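Long-range contacts in pyridoxal kinase (PDB 3H74), which probably catalyses the ATP-dependent phosphorylation of pyridoxal to pyridoxal 5'-phosphate: residues A247-Q252 against G260-D265; C201-L206 against W241-V246; E10-V15 against A36-L41. All blocks are in the same frame, centred on the assembly; numbering follows the deposited sequence.

Contact 1. Residues A247-Q252 against G260-D265; sequences AETIAQ and GVALGD
E248 and D265 lay their carboxylates face against face, with the two planes 16° apart. The E248 side chain is fully extended, with CG trans to the backbone N (chi1 -174°). This carries the carboxylate off helix 231-251 to the start of helix 264-274. There OE1 accepts the backbone N of D265 at 2.8 Å in a nearly straight bond (169°). The N-H comes in on the syn side of OE1, but tilted out of the carboxylate plane. The D265 carboxylate is stacked on the same group. D265 CB is 3.3 Å from E248 OE1.

T249 makes the second grip. Its OG1 lies 2.9 Å from A262 N and accepts that N-H. The hydroxyl also bonds the carbonyl of A245, one turn back in its own helix, so it serves both sides. The CG2 branch of V261 crosses the T249 side chain at about a right angle and comes to 3.0 Å from OG1. Between the two polar links, the methyl of A262 faces the helix. Q252 NE2 is 3.5 Å from A262 CB, while the OE1 end of Q252 is held by R254.

Two waters bridge the segments. Water 1 donates to E248 OE1 and A262 O, and water 2 to E248 OE2 and D265 OD1. With an alanine at E248, the backbone N of D265 would probably lose its acceptor and both waters one of their supports.

Two acidic groups lie close, with E248 OE1 3.8 Å from D265 OD2. The D265 N-H and water 1 donate to E248 OE1 and water 2 to both carboxylates, which probably eases the repulsion.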
# COMPACT_ATOMS: atom_id res chain seq x y z
N ALA A 247 -6.04 17.72 -0.84
CA ALA A 247 -6.65 19.06 -0.89
C ALA A 247 -7.31 19.39 0.45
O ALA A 247 -7.20 20.51 0.97
CB ALA A 247 -7.64 19.16 -2.01
N GLU A 248 -8.00 18.42 1.04
CA GLU A 248 -8.64 18.66 2.32
C GLU A 248 -7.62 18.92 3.42
O GLU A 248 -7.82 19.76 4.30
CB GLU A 248 -9.60 17.53 2.72
CG GLU A 248 -10.36 17.89 4.00
CD GLU A 248 -11.24 16.78 4.54
OE1 GLU A 248 -11.21 15.64 4.04
OE2 GLU A 248 -11.98 17.09 5.50
N THR A 249 -6.52 18.18 3.36
CA THR A 249 -5.45 18.32 4.34
C THR A 249 -4.90 19.75 4.29
O THR A 249 -4.73 20.40 5.32
CB THR A 249 -4.32 17.31 4.06
OG1 THR A 249 -4.87 15.99 4.00
CG2 THR A 249 -3.24 17.36 5.14
N ILE A 250 -4.64 20.24 3.08
CA ILE A 250 -4.17 21.61 2.89
C ILE A 250 -5.20 22.61 3.44
O ILE A 250 -4.86 23.56 4.16
CB ILE A 250 -3.88 21.88 1.40
CG1 ILE A 250 -2.73 21.00 0.93
CG2 ILE A 250 -3.55 23.37 1.16
CD1 ILE A 250 -2.50 20.98 -0.57
N ALA A 251 -6.47 22.36 3.15
CA ALA A 251 -7.56 23.27 3.54
C ALA A 251 -7.71 23.38 5.06
O ALA A 251 -8.24 24.37 5.55
CB ALA A 251 -8.86 22.82 2.93
N GLN A 252 -7.26 22.37 5.79
CA GLN A 252 -7.35 22.37 7.24
C GLN A 252 -6.35 23.30 7.92
O GLN A 252 -6.43 23.52 9.13
CB GLN A 252 -7.22 20.95 7.79
CG GLN A 252 -8.47 20.13 7.54
CD GLN A 252 -8.36 18.70 8.00
OE1 GLN A 252 -7.35 18.29 8.57
NE2 GLN A 252 -9.41 17.92 7.74
N GLY A 260 -1.20 12.36 9.37
CA GLY A 260 -1.49 11.90 8.03
C GLY A 260 -2.66 12.61 7.36
O GLY A 260 -3.41 13.37 7.99
N VAL A 261 -2.81 12.33 6.07
CA VAL A 261 -3.82 12.97 5.23
C VAL A 261 -5.24 12.89 5.82
O VAL A 261 -5.62 11.87 6.41
CB VAL A 261 -3.73 12.40 3.78
CG1 VAL A 261 -4.16 10.96 3.72
CG2 VAL A 261 -4.50 13.22 2.81
N ALA A 262 -5.99 13.97 5.67
CA ALA A 262 -7.38 14.04 6.08
C ALA A 262 -8.22 12.97 5.37
O ALA A 262 -8.02 12.68 4.19
CB ALA A 262 -7.95 15.42 5.78
N LEU A 263 -9.19 12.44 6.12
CA LEU A 263 -10.03 11.36 5.62
C LEU A 263 -11.51 11.72 5.45
O LEU A 263 -12.25 10.94 4.85
CB LEU A 263 -9.92 10.13 6.54
CG LEU A 263 -8.51 9.55 6.69
CD1 LEU A 263 -8.53 8.45 7.73
CD2 LEU A 263 -7.95 9.05 5.35
N GLY A 264 -11.93 12.88 5.93
CA GLY A 264 -13.36 13.23 5.94
C GLY A 264 -14.00 13.26 4.56
O GLY A 264 -15.03 12.63 4.34
N ASP A 265 -13.41 14.01 3.63
CA ASP A 265 -13.97 14.10 2.28
C ASP A 265 -13.94 12.73 1.60
O ASP A 265 -14.86 12.37 0.88
CB ASP A 265 -13.24 15.15 1.43
CG ASP A 265 -13.61 16.58 1.80
OD1 ASP A 265 -14.53 16.78 2.61
OD2 ASP A 265 -12.96 17.50 1.25
O HOH W 1 -10.36 13.31 2.73
O HOH W 2 -14.68 16.51 5.48

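Contact 2. Residues C201-L206 against W241-V246; sequences CGARRL and WLNMAV. With GOL (glycerol), chain D.
N243 of helix 231-251 meets A203, R204 and L206, at the end of strand 198-204 and just beyond it. That strand is an edge of the three-stranded antiparallel sheet that follows the main sheet in this ribokinase-type kinase.

The direct polar link is one hydrogen bond. N243 ND2 donates to the backbone O of R204 at 2.9 Å, with a bent N-H...O angle of 136°. The donor stands tilted from the carbonyl plane. A chi1 of -167° places N243 CG anti to the backbone N and sends the amide out from the helix to the strand. The guanidinium of R204 turns elsewhere, to a salt bridge with D185.

Packing contacts lie on either side of this amide. A203 CB sits 3.7 Å from N243 ND2. L206 crosses the N243 side chain at about a right angle and sets CG beside the amide nitrogen. Its CD1 makes an apolar contact with V246 CG1 at 3.8 Å, and the two side chains run past each other in opposite directions. L206 also packs on A247 and I250 of the same helix.

A glycerol, probably from the crystallisation liquor, bridges the two segments. Its O1 accepts the backbone N of L206 in an almost straight bond of 2.8 Å. V246 and L242 carbons border it, and both residues also touch T213. T213 belongs to the GTGD sequence at the start of helix 213-226, which in this family is associated with the anion hole. The second hydrogen bond of N243 ND2 goes to glycerol O3, at 2.9 Å and 162°.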
# COMPACT_ATOMS: atom_id res chain seq x y z
N CYS A 201 -2.83 7.13 -15.47
CA CYS A 201 -3.79 8.10 -15.05
C CYS A 201 -3.25 8.83 -13.85
O CYS A 201 -2.59 8.30 -13.05
CB CYS A 201 -5.11 7.50 -14.75
SG CYS A 201 -5.11 6.33 -13.53
N GLY A 202 -3.57 10.09 -13.80
CA GLY A 202 -3.10 10.93 -12.74
C GLY A 202 -4.04 12.07 -12.35
O GLY A 202 -5.12 12.15 -12.79
N ALA A 203 -3.57 12.90 -11.46
CA ALA A 203 -4.32 14.06 -11.04
C ALA A 203 -3.30 15.18 -10.89
O ALA A 203 -2.10 14.93 -10.72
CB ALA A 203 -5.05 13.79 -9.74
N ARG A 204 -3.76 16.42 -10.96
CA ARG A 204 -2.87 17.57 -10.89
C ARG A 204 -2.16 17.61 -9.53
O ARG A 204 -2.82 17.61 -8.49
CB ARG A 204 -3.66 18.84 -11.16
CG ARG A 204 -2.80 20.09 -11.36
CD ARG A 204 -3.63 21.26 -11.92
NE ARG A 204 -4.19 20.95 -13.23
CZ ARG A 204 -3.75 21.43 -14.39
NH1 ARG A 204 -2.75 22.31 -14.43
NH2 ARG A 204 -4.33 21.06 -15.52
N ARG A 205 -0.84 17.64 -9.56
CA ARG A 205 -0.02 17.57 -8.36
C ARG A 205 -0.21 18.82 -7.51
O ARG A 205 -0.17 19.96 -8.02
CB ARG A 205 1.43 17.37 -8.78
CG ARG A 205 2.41 17.02 -7.68
CD ARG A 205 3.75 16.63 -8.32
NE ARG A 205 4.34 17.70 -9.15
CZ ARG A 205 4.33 17.75 -10.49
NH1 ARG A 205 3.77 16.79 -11.22
NH2 ARG A 205 4.89 18.78 -11.10
N LEU A 206 -0.40 18.61 -6.21
CA LEU A 206 -0.59 19.69 -5.25
C LEU A 206 0.71 19.94 -4.49
O LEU A 206 1.50 19.01 -4.33
CB LEU A 206 -1.73 19.34 -4.27
CG LEU A 206 -3.06 18.93 -4.94
CD1 LEU A 206 -4.10 18.53 -3.91
CD2 LEU A 206 -3.60 20.05 -5.84
N TRP A 241 -9.46 10.51 -5.63
CA TRP A 241 -9.79 10.53 -4.18
C TRP A 241 -8.58 10.93 -3.32
O TRP A 241 -8.70 11.67 -2.40
CB TRP A 241 -10.33 9.13 -3.82
CG TRP A 241 -11.79 8.92 -4.17
CD1 TRP A 241 -12.61 9.76 -4.81
CD2 TRP A 241 -12.57 7.79 -3.80
NE1 TRP A 241 -13.87 9.23 -4.87
CE2 TRP A 241 -13.86 8.02 -4.25
CE3 TRP A 241 -12.30 6.62 -3.11
CZ2 TRP A 241 -14.90 7.09 -4.05
CZ3 TRP A 241 -13.35 5.70 -2.91
CH2 TRP A 241 -14.60 5.96 -3.40
N LEU A 242 -7.41 10.45 -3.69
CA LEU A 242 -6.19 10.85 -2.96
C LEU A 242 -5.91 12.38 -3.18
O LEU A 242 -5.59 13.04 -2.27
CB LEU A 242 -4.99 10.02 -3.39
CG LEU A 242 -3.70 10.36 -2.64
CD1 LEU A 242 -3.85 9.92 -1.13
CD2 LEU A 242 -2.45 9.71 -3.41
N ASN A 243 -6.11 12.83 -4.41
CA ASN A 243 -5.98 14.26 -4.72
C ASN A 243 -6.92 15.08 -3.83
O ASN A 243 -6.52 16.08 -3.24
CB ASN A 243 -6.29 14.46 -6.21
CG ASN A 243 -5.89 15.83 -6.72
OD1 ASN A 243 -6.76 16.64 -7.04
ND2 ASN A 243 -4.60 16.08 -6.84
N MSE A 244 -8.15 14.60 -3.70
CA MSE A 244 -9.14 15.21 -2.84
C MSE A 244 -8.75 15.20 -1.36
O MSE A 244 -8.94 16.19 -0.65
CB MSE A 244 -10.48 14.50 -3.03
CG MSE A 244 -11.61 15.04 -2.17
SE MSE A 244 -13.24 14.05 -2.41
CE MSE A 244 -12.61 12.32 -1.83
N ALA A 245 -8.19 14.08 -0.89
CA ALA A 245 -7.80 13.97 0.51
C ALA A 245 -6.65 14.93 0.83
O ALA A 245 -6.61 15.56 1.89
CB ALA A 245 -7.40 12.53 0.83
N VAL A 246 -5.69 15.02 -0.09
CA VAL A 246 -4.59 15.98 0.08
C VAL A 246 -5.12 17.42 0.08
O VAL A 246 -4.72 18.22 0.92
CB VAL A 246 -3.46 15.79 -0.95
CG1 VAL A 246 -2.46 16.93 -0.89
CG2 VAL A 246 -2.77 14.44 -0.73
C1 GOL D . -1.30 15.22 -4.48
O1 GOL D . -0.36 15.96 -5.22
C2 GOL D . -1.14 13.75 -4.84
O2 GOL D . -0.46 13.08 -3.81
C3 GOL D . -2.52 13.14 -5.03
O3 GOL D . -3.08 13.69 -6.20

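Contact 3. Residues E10-V15 against A36-L41; sequences EDLSAV and ALPTSL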
# COMPACT_ATOMS: atom_id res chain seq x y z
N GLU A 10 -0.23 -4.24 8.28
CA GLU A 10 0.74 -3.16 8.17
C GLU A 10 0.97 -2.58 9.55
O GLU A 10 0.38 -3.05 10.52
CB GLU A 10 0.30 -2.10 7.15
CG GLU A 10 -1.01 -1.41 7.47
CD GLU A 10 -1.65 -0.79 6.25
OE1 GLU A 10 -1.51 -1.34 5.14
OE2 GLU A 10 -2.33 0.23 6.40
N ASP A 11 1.81 -1.57 9.65
CA ASP A 11 2.13 -1.01 10.96
C ASP A 11 0.94 -0.26 11.55
O ASP A 11 0.11 0.28 10.81
CB ASP A 11 3.33 -0.08 10.86
CG ASP A 11 3.11 1.03 9.84
OD1 ASP A 11 3.08 0.73 8.65
OD2 ASP A 11 2.93 2.20 10.24
N LEU A 12 0.88 -0.23 12.87
CA LEU A 12 -0.04 0.63 13.59
C LEU A 12 0.78 1.55 14.48
O LEU A 12 1.48 1.09 15.39
CB LEU A 12 -1.01 -0.19 14.45
CG LEU A 12 -1.93 0.63 15.36
CD1 LEU A 12 -2.84 1.56 14.56
CD2 LEU A 12 -2.77 -0.30 16.22
N SER A 13 0.70 2.86 14.21
CA SER A 13 1.21 3.85 15.14
C SER A 13 0.03 4.52 15.84
O SER A 13 -0.93 4.95 15.18
CB SER A 13 2.11 4.89 14.48
OG SER A 13 1.63 5.29 13.21
N ALA A 14 0.08 4.59 17.16
CA ALA A 14 -1.05 5.11 17.90
C ALA A 14 -1.34 6.55 17.49
O ALA A 14 -2.49 6.90 17.21
CB ALA A 14 -0.79 5.00 19.41
N VAL A 15 -0.29 7.36 17.47
CA VAL A 15 -0.36 8.73 17.01
C VAL A 15 0.23 8.84 15.61
O VAL A 15 1.30 8.29 15.32
CB VAL A 15 0.42 9.66 17.96
CG1 VAL A 15 0.67 11.03 17.33
CG2 VAL A 15 -0.33 9.81 19.27
N ALA A 36 -7.61 -6.33 11.20
CA ALA A 36 -6.60 -5.28 11.29
C ALA A 36 -5.39 -5.81 12.04
O ALA A 36 -5.39 -5.84 13.28
CB ALA A 36 -7.19 -4.05 11.98
N LEU A 37 -4.37 -6.21 11.30
CA LEU A 37 -3.22 -6.90 11.87
C LEU A 37 -1.96 -6.03 11.89
O LEU A 37 -1.32 -5.85 10.85
CB LEU A 37 -2.95 -8.18 11.09
CG LEU A 37 -1.78 -9.02 11.60
CD1 LEU A 37 -2.04 -9.50 13.01
CD2 LEU A 37 -1.49 -10.20 10.68
N PRO A 38 -1.58 -5.51 13.06
CA PRO A 38 -0.31 -4.77 13.11
C PRO A 38 0.89 -5.67 12.83
O PRO A 38 1.00 -6.75 13.41
CB PRO A 38 -0.27 -4.26 14.57
CG PRO A 38 -1.72 -4.25 15.02
CD PRO A 38 -2.28 -5.48 14.36
N THR A 39 1.78 -5.20 11.96
CA THR A 39 3.06 -5.87 11.73
C THR A 39 4.12 -5.31 12.67
O THR A 39 5.16 -5.93 12.89
CB THR A 39 3.51 -5.69 10.28
OG1 THR A 39 3.45 -4.30 9.98
CG2 THR A 39 2.60 -6.44 9.32
N SER A 40 3.83 -4.12 13.21
CA SER A 40 4.68 -3.38 14.15
C SER A 40 3.71 -2.47 14.90
O SER A 40 2.70 -2.04 14.32
CB SER A 40 5.71 -2.54 13.39
OG SER A 40 6.56 -1.82 14.27
N LEU A 41 3.98 -2.21 16.17
CA LEU A 41 3.13 -1.34 16.98
C LEU A 41 4.00 -0.23 17.57
O LEU A 41 4.98 -0.52 18.26
CB LEU A 41 2.46 -2.16 18.09
CG LEU A 41 1.53 -1.41 19.03
CD1 LEU A 41 0.37 -0.69 18.32
CD2 LEU A 41 1.00 -2.38 20.08
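T39 holds OG1 between its backbone N and carbonyl carbon (chi1 51°), which turns the hydroxyl onto the peptide joining E10 to D11. OG1 lies 3.0 Å from E10 C, and its hydrogen bond goes elsewhere, to Y82 O. The CG2 branch passes near E10 N, at 3.7 Å. L12 and L41 share one shape, both trans about chi1 (174° in L12). They lie side by side and point the same way, and L12 CD2 meets L41 CD1 at 3.8 Å. P38 packs its CB against L12 CB on that same face.

The strands are neighbours in the main sheet and belong to the beta-alpha-beta unit of strand 4-13, helix 19-29 and strand 32-42. They pair in parallel. E10 bridges P38 and L12 bridges L41, so T39 and S40 stand opposite D11 alone. This is a beta bulge.

Three backbone bonds join the two segments. E10 N donates to L37 O at 3.2 Å. T39 N gives to E10 O at 2.9 Å, from well above the carbonyl plane, as the bulge turns the chain. L12 N to S40 O is 2.9 Å and almost straight at 177°. D11 OD2 is hydrogen-bonded to S19 OG at the start of helix 19-29.

Overall arrangement
From the N terminus, contact 3 comes first. It closes a loop of 20 residues that holds helix 19-29, and joins two neighbouring strands of the main sheet. Contact 2 follows far along the chain. Its 34 intervening residues are mostly helical, and it ties the edge of the small antiparallel sheet to helix 231-251. Contact 1 closes last, over just seven residues, and joins the end of that helix to the start of helix 264-274. The three lie in series, so none nests or crosses. Contacts 1 and 2 share helix 231-251 and touch, with V261 CG2 packed 3.3 Å from A245 O. Contact 3 stands apart, its centre about 21 Å from that of contact 1.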